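Local coordinates for protein mandelate racemase / muconate lactonizing enzyme (Burkholderia pseudomallei, PDB 2POD) that is of unknown function but may have lyase activity, as a member of the enolase superfamily with a metal site in its barrel domain, at residues D152-A155 and F156-R159; S193-D196 and L197-L201; I249-D252 and S253-S256. One frame throughout, in Å; residues are numbered along the deposited sequence.

Contact 1: residues D152-A155 and F156-R159; sequences DLNA and FLHR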
loop_
_atom_site.group_PDB
_atom_site.type_symbol
_atom_site.label_atom_id
_atom_site.label_comp_id
_atom_site.label_asym_id
_atom_site.label_seq_id
_atom_site.Cartn_x
_atom_site.Cartn_y
_atom_site.Cartn_z
ATOM N N ASP B 152 13.300 25.156 -38.267
ATOM C CA ASP B 152 12.103 24.649 -37.588
ATOM C C ASP B 152 12.015 25.014 -36.103
ATOM O O ASP B 152 10.919 25.110 -35.557
ATOM C CB ASP B 152 11.961 23.135 -37.787
ATOM C CG ASP B 152 11.496 22.761 -39.190
ATOM O OD1 ASP B 152 11.074 23.657 -39.955
ATOM O OD2 ASP B 152 11.551 21.561 -39.530
ATOM N N LEU B 153 13.168 25.215 -35.464
ATOM C CA LEU B 153 13.233 25.786 -34.117
ATOM C C LEU B 153 12.722 27.222 -34.073
ATOM O O LEU B 153 11.862 27.550 -33.254
ATOM C CB LEU B 153 14.654 25.705 -33.548
ATOM C CG LEU B 153 14.906 26.403 -32.205
ATOM C CD1 LEU B 153 14.498 25.528 -31.023
ATOM C CD2 LEU B 153 16.357 26.850 -32.083
ATOM N N ASN B 154 13.251 28.067 -34.958
ATOM C CA ASN B 154 12.813 29.456 -35.054
ATOM C C ASN B 154 11.382 29.579 -35.548
ATOM O O ASN B 154 10.650 30.470 -35.117
ATOM C CB ASN B 154 13.757 30.271 -35.944
ATOM C CG ASN B 154 14.984 30.766 -35.196
ATOM O OD1 ASN B 154 14.878 31.537 -34.236
ATOM N ND2 ASN B 154 16.160 30.322 -35.635
ATOM N N ALA B 155 10.993 28.669 -36.441
ATOM C CA ALA B 155 9.613 28.560 -36.895
ATOM C C ALA B 155 8.606 28.350 -35.754
ATOM O O ALA B 155 7.637 29.100 -35.669
ATOM C CB ALA B 155 9.471 27.488 -37.969
ATOM N N PHE B 156 8.837 27.376 -34.867
ATOM C CA PHE B 156 7.917 27.181 -33.733
ATOM C C PHE B 156 7.900 28.287 -32.678
ATOM O O PHE B 156 6.873 28.518 -32.031
ATOM C CB PHE B 156 7.928 25.750 -33.144
ATOM C CG PHE B 156 8.949 25.499 -32.042
ATOM C CD1 PHE B 156 10.027 24.650 -32.272
ATOM C CD2 PHE B 156 8.785 26.027 -30.761
ATOM C CE1 PHE B 156 10.954 24.373 -31.269
ATOM C CE2 PHE B 156 9.714 25.766 -29.749
ATOM C CZ PHE B 156 10.799 24.933 -30.003
ATOM N N LEU B 157 9.033 28.967 -32.523
ATOM C CA LEU B 157 9.146 30.073 -31.580
ATOM C C LEU B 157 8.304 31.281 -31.974
ATOM O O LEU B 157 7.780 31.981 -31.109
ATOM C CB LEU B 157 10.611 30.473 -31.383
ATOM C CG LEU B 157 11.429 29.529 -30.495
ATOM C CD1 LEU B 157 12.924 29.684 -30.747
ATOM C CD2 LEU B 157 11.094 29.724 -29.018
ATOM N N HIS B 158 8.165 31.509 -33.279
ATOM C CA HIS B 158 7.695 32.797 -33.785
ATOM C C HIS B 158 6.503 32.687 -34.733
ATOM O O HIS B 158 5.515 33.409 -34.576
ATOM C CB HIS B 158 8.849 33.578 -34.425
ATOM C CG HIS B 158 10.049 33.705 -33.539
ATOM N ND1 HIS B 158 10.014 34.369 -32.331
ATOM C CD2 HIS B 158 11.311 33.234 -33.673
ATOM C CE1 HIS B 158 11.205 34.311 -31.764
ATOM N NE2 HIS B 158 12.011 33.627 -32.557
ATOM N N ARG B 159 6.669 31.729 -35.789
ATOM C CA ARG B 159 5.709 31.550 -36.891
ATOM C C ARG B 159 5.138 30.127 -36.863
ATOM O O ARG B 159 5.259 29.373 -37.833
ATOM C CB ARG B 159 6.368 31.830 -38.260
ATOM C CG ARG B 159 7.533 32.844 -38.230
ATOM C CD ARG B 159 8.285 32.922 -39.566
ATOM N NE ARG B 159 9.302 31.870 -39.761
ATOM C CZ ARG B 159 10.471 31.787 -39.105
ATOM N NH1 ARG B 159 10.802 32.675 -38.166
ATOM N NH2 ARG B 159 11.318 30.792 -39.380
#
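F156 folds its ring back along helix 152-158 toward L153, a clear example of an aromatic side chain resting on the turn that precedes it. The path begins at CB, which lies near the carbonyl carbon of A155. From there chi1 of 89° places CG between the backbone N and the carbonyl carbon of F156, turning the ring back toward the carbonyl of L153. One face then receives L153 O, 3.6 Å above the plane and offset toward the rim, while F156 CD1 comes within 3.4 Å of D152 O. Farther out, F156 CE1 meets the CD1 methyl of L153 at 3.7 Å, and F156 CZ touches the same methyl. Beyond the segment W178 meets the F156 ring edge-to-face, and L163 and C123 pack against it.

L153 has a second neighbour one turn on: its CG lies 4.1 Å from L157 CD1, the two leucines running side by side. Along the backbone, the helical bonds F156 N to D152 O (3.2 Å) and L157 N to L153 O are sound, but those of H158 N are weak and so is that of R159 N to A155 O. Helical geometry ends at R159, whose side chain bends at chi3, laying one face of the guanidinium over A155 CA. At the other end, the carboxylate of D152 forms a salt bridge with R350.

R159 also occupies the N-cap position of helix 160-170, making this a junction between consecutive helices. Both belong to the connection between parallel strands 117-122 and 174-177, a beta-alpha-beta crossover of the TIM-barrel-like domain of enolase superfamily proteins.

Contact 2: residues S193-D196 and L197-L201; sequences SKSD and LKRAL
S193 and L197 frame the N-capped first turn of helix 194-200, and the polar groups here show how a helix start is satisfied from within. S193 OG accepts from D196 N at 3.0 Å and 163°, a capping bond to an amide that has no earlier helical carbonyl to use. The carbonyl of the same serine takes the next amide, L197 N, at 3.0 Å. Regular bonds follow from K198 N to K194 O, R199 N to S195 O and A200 N to D196 O, the last at 3.0 Å.

The two lysines direct their charges outward to another copy of the protein: K198 NZ makes a salt bridge with D213 of the second subunit, and K194 NZ donates to M215 O of that subunit. On the buried side, the apolar branches of L197 pack on F180 and on Q232 and I233 of helix 227-237.

Charge pairing within the helix falls to D196 and R199, three residues apart and lying side by side. With CG beside the backbone N (chi1 -83°), D196 brings OD2 alongside the arginine, whose chain bends at chi3 to return over the turn. The carboxylate and guanidinium planes stand 87° apart, so this is no flat, two-pronged pairing. A single oxygen, D196 OD2, lies 2.8 Å from R199 NH1 in a salt bridge whose hydrogen bond is weak, and 3.0 Å from R199 NH2.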
loop_
_atom_site.group_PDB
_atom_site.type_symbol
_atom_site.label_atom_id
_atom_site.label_comp_id
_atom_site.label_asym_id
_atom_site.label_seq_id
_atom_site.Cartn_x
_atom_site.Cartn_y
_atom_site.Cartn_z
ATOM N N SER B 193 6.606 32.429 -14.028
ATOM C CA SER B 193 5.620 33.494 -13.846
ATOM C C SER B 193 4.395 33.232 -14.716
ATOM O O SER B 193 4.497 32.564 -15.747
ATOM C CB SER B 193 6.239 34.864 -14.160
ATOM O OG SER B 193 6.081 35.217 -15.527
ATOM N N LYS B 194 3.247 33.757 -14.292
ATOM C CA LYS B 194 1.966 33.565 -14.990
ATOM C C LYS B 194 1.944 34.187 -16.389
ATOM O O LYS B 194 1.236 33.706 -17.276
ATOM C CB LYS B 194 0.817 34.135 -14.155
ATOM C CG LYS B 194 0.040 33.092 -13.353
ATOM C CD LYS B 194 -0.261 33.574 -11.938
ATOM C CE LYS B 194 -1.657 34.160 -11.823
ATOM N NZ LYS B 194 -1.707 35.216 -10.774
ATOM N N SER B 195 2.725 35.250 -16.573
ATOM C CA SER B 195 2.806 35.950 -17.848
ATOM C C SER B 195 3.795 35.285 -18.808
ATOM O O SER B 195 3.554 35.238 -20.017
ATOM C CB SER B 195 3.136 37.436 -17.632
ATOM O OG SER B 195 4.505 37.642 -17.311
ATOM N N ASP B 196 4.897 34.766 -18.268
ATOM C CA ASP B 196 5.828 33.938 -19.042
ATOM C C ASP B 196 5.199 32.622 -19.490
ATOM O O ASP B 196 5.547 32.090 -20.547
ATOM C CB ASP B 196 7.108 33.656 -18.243
ATOM C CG ASP B 196 8.129 34.789 -18.336
ATOM O OD1 ASP B 196 9.169 34.704 -17.648
ATOM O OD2 ASP B 196 7.904 35.757 -19.098
ATOM N N LEU B 197 4.273 32.113 -18.684
ATOM C CA LEU B 197 3.520 30.912 -19.009
ATOM C C LEU B 197 2.583 31.155 -20.187
ATOM O O LEU B 197 2.495 30.327 -21.098
ATOM C CB LEU B 197 2.747 30.415 -17.775
ATOM C CG LEU B 197 2.043 29.049 -17.788
ATOM C CD1 LEU B 197 2.792 27.986 -18.582
ATOM C CD2 LEU B 197 1.759 28.556 -16.372
ATOM N N LYS B 198 1.908 32.302 -20.163
ATOM C CA LYS B 198 0.982 32.705 -21.221
ATOM C C LYS B 198 1.698 33.013 -22.542
ATOM O O LYS B 198 1.129 32.824 -23.621
ATOM C CB LYS B 198 0.158 33.915 -20.775
ATOM C CG LYS B 198 -1.266 33.920 -21.304
ATOM C CD LYS B 198 -2.247 33.359 -20.282
ATOM C CE LYS B 198 -3.006 34.473 -19.580
ATOM N NZ LYS B 198 -2.897 34.357 -18.102
ATOM N N ARG B 199 2.942 33.476 -22.444
ATOM C CA ARG B 199 3.760 33.758 -23.619
ATOM C C ARG B 199 4.389 32.492 -24.201
ATOM O O ARG B 199 4.667 32.423 -25.398
ATOM C CB ARG B 199 4.843 34.785 -23.287
ATOM C CG ARG B 199 5.028 35.859 -24.358
ATOM C CD ARG B 199 6.114 36.875 -23.991
ATOM N NE ARG B 199 5.906 37.476 -22.672
ATOM C CZ ARG B 199 6.750 37.361 -21.648
ATOM N NH1 ARG B 199 7.875 36.663 -21.778
ATOM N NH2 ARG B 199 6.466 37.943 -20.490
ATOM N N ALA B 200 4.614 31.498 -23.345
ATOM C CA ALA B 200 5.038 30.172 -23.790
ATOM C C ALA B 200 3.877 29.327 -24.315
ATOM O O ALA B 200 4.090 28.347 -25.019
ATOM C CB ALA B 200 5.771 29.448 -22.671
ATOM N N LEU B 201 2.652 29.712 -23.967
ATOM C CA LEU B 201 1.451 29.072 -24.497
ATOM C C LEU B 201 1.097 29.511 -25.919
ATOM O O LEU B 201 0.336 28.828 -26.612
ATOM C CB LEU B 201 0.264 29.318 -23.562
ATOM C CG LEU B 201 -0.284 28.168 -22.711
ATOM C CD1 LEU B 201 0.812 27.277 -22.140
ATOM C CD2 LEU B 201 -1.159 28.715 -21.601
#

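Contact 3: residues I249-D252 and S253-S256; sequences IRMD and SLSS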
loop_
_atom_site.group_PDB
_atom_site.type_symbol
_atom_site.label_atom_id
_atom_site.label_comp_id
_atom_site.label_asym_id
_atom_site.label_seq_id
_atom_site.Cartn_x
_atom_site.Cartn_y
_atom_site.Cartn_z
ATOM N N ILE B 249 9.527 16.326 -15.582
ATOM C CA ILE B 249 10.497 16.504 -14.498
ATOM C C ILE B 249 11.703 15.620 -14.789
ATOM O O ILE B 249 11.637 14.754 -15.663
ATOM C CB ILE B 249 9.903 16.138 -13.093
ATOM C CG1 ILE B 249 9.620 14.623 -12.977
ATOM C CG2 ILE B 249 8.660 16.974 -12.791
ATOM C CD1 ILE B 249 9.528 14.090 -11.545
ATOM N N ARG B 250 12.793 15.831 -14.057
ATOM C CA ARG B 250 13.983 14.983 -14.182
ATOM C C ARG B 250 13.736 13.547 -13.699
ATOM O O ARG B 250 13.228 13.330 -12.602
ATOM C CB ARG B 250 15.173 15.608 -13.452
ATOM C CG ARG B 250 16.496 14.884 -13.673
ATOM C CD ARG B 250 17.632 15.865 -13.826
ATOM N NE ARG B 250 18.708 15.607 -12.875
ATOM C CZ ARG B 250 20.000 15.791 -13.134
ATOM N NH1 ARG B 250 20.895 15.523 -12.192
ATOM N NH2 ARG B 250 20.402 16.232 -14.326
HETATM N N MSE B 251 14.107 12.579 -14.533
HETATM C CA MSE B 251 13.896 11.161 -14.249
HETATM C C MSE B 251 15.032 10.555 -13.413
HETATM O O MSE B 251 15.743 9.653 -13.864
HETATM C CB MSE B 251 13.730 10.389 -15.563
HETATM C CG MSE B 251 12.616 10.903 -16.453
HETATM SE SE MSE B 251 10.831 10.472 -15.797
HETATM C CE MSE B 251 9.839 11.857 -16.744
ATOM N N ASP B 252 15.205 11.057 -12.195
ATOM C CA ASP B 252 16.277 10.590 -11.320
ATOM C C ASP B 252 15.735 9.595 -10.296
ATOM O O ASP B 252 16.012 8.400 -10.394
ATOM C CB ASP B 252 17.031 11.756 -10.659
ATOM C CG ASP B 252 16.151 12.985 -10.426
ATOM O OD1 ASP B 252 14.926 12.813 -10.250
ATOM O OD2 ASP B 252 16.688 14.124 -10.399
ATOM N N SER B 253 14.941 10.068 -9.339
ATOM C CA SER B 253 14.069 9.158 -8.592
ATOM C C SER B 253 12.634 9.205 -9.091
ATOM O O SER B 253 12.020 10.267 -9.174
ATOM C CB SER B 253 14.161 9.354 -7.072
ATOM O OG SER B 253 14.183 10.710 -6.715
ATOM N N LEU B 254 12.118 8.033 -9.437
ATOM C CA LEU B 254 10.984 7.922 -10.338
ATOM C C LEU B 254 9.663 7.965 -9.570
ATOM O O LEU B 254 8.621 8.299 -10.132
ATOM C CB LEU B 254 11.106 6.632 -11.158
ATOM C CG LEU B 254 11.441 6.701 -12.655
ATOM C CD1 LEU B 254 11.918 8.065 -13.109
ATOM C CD2 LEU B 254 12.437 5.637 -13.046
ATOM N N SER B 255 9.733 7.644 -8.278
ATOM C CA SER B 255 8.645 7.831 -7.305
ATOM C C SER B 255 7.876 9.155 -7.383
ATOM O O SER B 255 6.703 9.216 -7.012
ATOM C CB SER B 255 9.194 7.660 -5.886
ATOM O OG SER B 255 8.784 6.424 -5.337
ATOM N N SER B 256 8.541 10.203 -7.862
ATOM C CA SER B 256 7.942 11.533 -7.959
ATOM C C SER B 256 6.985 11.720 -9.151
ATOM O O SER B 256 6.328 12.763 -9.267
ATOM C CB SER B 256 9.040 12.600 -7.998
ATOM O OG SER B 256 9.432 12.993 -6.694
HETATM O O HOH W 1 14.062 5.900 -9.504
#
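M251, a selenomethionine at the centre of an inverse gamma turn, touches L254 with its CB and selenium, so that a tight three-residue bend and an apolar contact share one residue. The turn is closed by a weak bond from D252 N to R250 O. One methyl of the leucine, CD1, does the touching, 3.8 Å from M251 SE and just as near to M251 CB, with the two side chains crossing at about a right angle. The bend at chi2 (-73°) sets the selenium where it meets that methyl; S271 and T273 pack on M251, and L274 and T286 on L254. A second apolar touch spans the loop from I249 CD1 to S256 CB, 3.9 Å apart.

Polar groups join the turn to S253 and L254, ahead of helix 257-263. D252 OD1 accepts from S253 N at 2.9 Å, the donor approaching on the anti side and 24° out of the carboxylate plane. The same oxygen is hydrogen-bonded by H316 NE2 of the second subunit. D252 OD2 lies in the guanidinium plane at the edge of R250, in a loose salt bridge to R250 NE of 3.5 Å. A water, accepting from L254 N at 2.9 Å and donating to D252 O, bridges the backbone. S256 OG is hydrogen-bonded to R281 NH2 of the third subunit.

S253 N, H316 and the R250 guanidinium would favour a charged D252 carboxylate, though R250 O close to OD1 would work against it. That carboxylate links the loop to the second subunit, while D252 O, accepting from R77, links it to the third.

The three contacts follow one another along the chain, each local and none touching another. Contacts 1 and 2 are the closest pair, with centres about 17 Å apart and nearest atoms about 7 Å apart; contact 3 lies farther off, its centre about 30 Å from that of contact 1 and about 25 Å from that of contact 2. Contacts 1 and 3 lie nearer the metal site: the side chains of F156 and M251 are each about 11 Å from a bound sodium ion, and M251 packs on the residues flanking E272, which binds sodium with E220 and E246. Contacts 2 and 3 both touch the second subunit, and contact 3 also meets the third.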